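Local coordinates for protein N-terminal acetyltransferase B complex subunit NAT3 (Candida albicans, PDB 5K04) that acts as the GNAT-family subunit of the NatB complex, transferring acetyl groups to protein N-termini, and is bound here to coenzyme A, at residues B[113-118]-B[155-160]. Residues are numbered along the deposited sequence; the frame is centred on the assembly and turned at random.
Sequences VKVTNT and DAFDMR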
loop_
_atom_site.group_PDB
_atom_site.type_symbol
_atom_site.label_atom_id
_atom_site.label_comp_id
_atom_site.label_asym_id
_atom_site.label_seq_id
_atom_site.Cartn_x
_atom_site.Cartn_y
_atom_site.Cartn_z
ATOM N N VAL B 113 0.324 22.951 -18.366
ATOM C CA VAL B 113 -0.881 22.324 -18.895
ATOM C C VAL B 113 -0.606 21.950 -20.343
ATOM O O VAL B 113 -0.051 22.754 -21.104
ATOM C CB VAL B 113 -2.111 23.255 -18.784
ATOM C CG1 VAL B 113 -3.284 22.686 -19.534
ATOM C CG2 VAL B 113 -2.507 23.412 -17.338
ATOM N N LYS B 114 -0.972 20.730 -20.722
ATOM C CA LYS B 114 -0.794 20.327 -22.108
ATOM C C LYS B 114 -1.646 21.206 -23.014
ATOM O O LYS B 114 -2.725 21.665 -22.634
ATOM C CB LYS B 114 -1.149 18.852 -22.300
ATOM C CG LYS B 114 -0.187 17.868 -21.623
ATOM C CD LYS B 114 1.252 18.119 -22.060
ATOM C CE LYS B 114 2.193 17.019 -21.595
ATOM N NZ LYS B 114 3.614 17.382 -21.889
ATOM N N VAL B 115 -1.128 21.455 -24.219
ATOM C CA VAL B 115 -1.767 22.347 -25.189
ATOM C C VAL B 115 -3.165 21.857 -25.564
ATOM O O VAL B 115 -4.047 22.658 -25.904
ATOM C CB VAL B 115 -0.837 22.482 -26.418
ATOM C CG1 VAL B 115 -1.602 22.915 -27.650
ATOM C CG2 VAL B 115 0.311 23.478 -26.113
ATOM N N THR B 116 -3.397 20.546 -25.486
ATOM C CA THR B 116 -4.679 19.941 -25.815
ATOM C C THR B 116 -5.652 19.953 -24.650
ATOM O O THR B 116 -6.815 19.579 -24.821
ATOM C CB THR B 116 -4.463 18.502 -26.266
ATOM O OG1 THR B 116 -3.567 17.857 -25.352
ATOM C CG2 THR B 116 -3.876 18.473 -27.668
ATOM N N ASN B 117 -5.202 20.374 -23.476
ATOM C CA ASN B 117 -6.024 20.339 -22.272
ATOM C C ASN B 117 -6.692 21.700 -22.078
ATOM O O ASN B 117 -6.330 22.502 -21.212
ATOM C CB ASN B 117 -5.179 19.949 -21.072
ATOM C CG ASN B 117 -6.004 19.815 -19.823
ATOM O OD1 ASN B 117 -7.249 19.855 -19.873
ATOM N ND2 ASN B 117 -5.322 19.671 -18.684
ATOM N N THR B 118 -7.681 21.948 -22.939
ATOM C CA THR B 118 -8.445 23.188 -22.878
ATOM C C THR B 118 -9.199 23.309 -21.556
ATOM O O THR B 118 -9.432 24.417 -21.056
ATOM C CB THR B 118 -9.391 23.245 -24.081
ATOM O OG1 THR B 118 -10.335 22.180 -23.991
ATOM C CG2 THR B 118 -8.600 23.053 -25.363
ATOM N N ASP B 155 3.386 19.216 -26.407
ATOM C CA ASP B 155 3.717 20.559 -25.957
ATOM C C ASP B 155 2.839 20.966 -24.778
ATOM O O ASP B 155 1.717 20.479 -24.603
ATOM C CB ASP B 155 3.541 21.568 -27.096
ATOM C CG ASP B 155 4.561 21.391 -28.206
ATOM O OD1 ASP B 155 5.252 20.344 -28.236
ATOM O OD2 ASP B 155 4.663 22.313 -29.047
ATOM N N ALA B 156 3.353 21.887 -23.972
ATOM C CA ALA B 156 2.611 22.399 -22.836
ATOM C C ALA B 156 2.610 23.921 -22.841
ATOM O O ALA B 156 3.434 24.577 -23.490
ATOM C CB ALA B 156 3.184 21.887 -21.515
ATOM N N PHE B 157 1.644 24.470 -22.115
ATOM C CA PHE B 157 1.632 25.878 -21.763
ATOM C C PHE B 157 2.137 26.013 -20.331
ATOM O O PHE B 157 1.571 25.409 -19.413
ATOM C CB PHE B 157 0.225 26.463 -21.887
ATOM C CG PHE B 157 -0.250 26.622 -23.294
ATOM C CD1 PHE B 157 0.566 27.191 -24.251
ATOM C CD2 PHE B 157 -1.528 26.212 -23.660
ATOM C CE1 PHE B 157 0.126 27.351 -25.557
ATOM C CE2 PHE B 157 -1.974 26.369 -24.973
ATOM C CZ PHE B 157 -1.147 26.940 -25.921
ATOM N N ASP B 158 3.213 26.772 -20.150
ATOM C CA ASP B 158 3.526 27.312 -18.837
ATOM C C ASP B 158 2.582 28.468 -18.565
ATOM O O ASP B 158 2.546 29.437 -19.332
ATOM C CB ASP B 158 4.972 27.789 -18.761
ATOM C CG ASP B 158 5.344 28.310 -17.381
ATOM O OD1 ASP B 158 5.534 27.473 -16.475
ATOM O OD2 ASP B 158 5.435 29.543 -17.197
ATOM N N MET B 159 1.800 28.347 -17.494
ATOM C CA MET B 159 0.849 29.359 -17.065
ATOM C C MET B 159 1.335 29.953 -15.753
ATOM O O MET B 159 1.818 29.231 -14.875
ATOM C CB MET B 159 -0.556 28.761 -16.891
ATOM C CG MET B 159 -1.103 28.084 -18.155
ATOM S SD MET B 159 -2.743 27.436 -17.996
ATOM C CE MET B 159 -3.592 28.967 -17.955
ATOM N N ARG B 160 1.205 31.268 -15.620
ATOM C CA ARG B 160 1.695 31.967 -14.449
ATOM C C ARG B 160 0.606 32.821 -13.819
ATOM O O ARG B 160 -0.282 33.337 -14.502
ATOM C CB ARG B 160 2.872 32.852 -14.797
ATOM C CG ARG B 160 4.114 32.113 -15.145
ATOM C CD ARG B 160 5.174 33.125 -15.496
ATOM N NE ARG B 160 6.483 32.516 -15.675
ATOM C CZ ARG B 160 7.618 33.208 -15.652
ATOM N NH1 ARG B 160 7.591 34.517 -15.450
ATOM N NH2 ARG B 160 8.775 32.589 -15.826
#
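Asp155 O accepts a hydrogen bond from the backbone N-H of Val115 at 3.0 Å; the CA-H of Lys114 adds a weak, bent CA-H...O contact, and Lys114 CD simply packs 3.5 Å from that oxygen. Lys114 can lie against it because its chain folds at chi2 (-54°), on the way to where NZ is hydrogen-bonded to Asp152 O and Val154 O. One step further, Val113 and Phe157 form an antiparallel hydrogen-bonded pair, with Val113 N 2.9 Å from Phe157 O and the return bond from Phe157 N to Val113 O nearly straight at its hydrogen (166°).

At the end of strand 108-114 the chain turns, in a type I turn from Lys114 to Asn117, and this carries Val115 over the Phe157 ring. Its CG2, placed anti to its own carbonyl carbon, sits above the middle of one face, 3.8 Å from Phe157 CZ, a CH-pi contact 11° off the ring normal. Farther along, Val113 CG2 reaches Met159 SD at 4.1 Å.

The turn leads into helix 118-126, where Asn117, in contact with coenzyme A, is the N-cap and its OD1 accepts a hydrogen bond from Gly120 N. That helix covers the face bearing Val113, Phe157 and Met159, through Tyr124, Arg121 and Glu125. Strand 156-162, last in sequence, lies between 108-114 and 130-135, antiparallel to both, the usual C-terminal GNAT arrangement; Arg134 forms a salt bridge with Asp155.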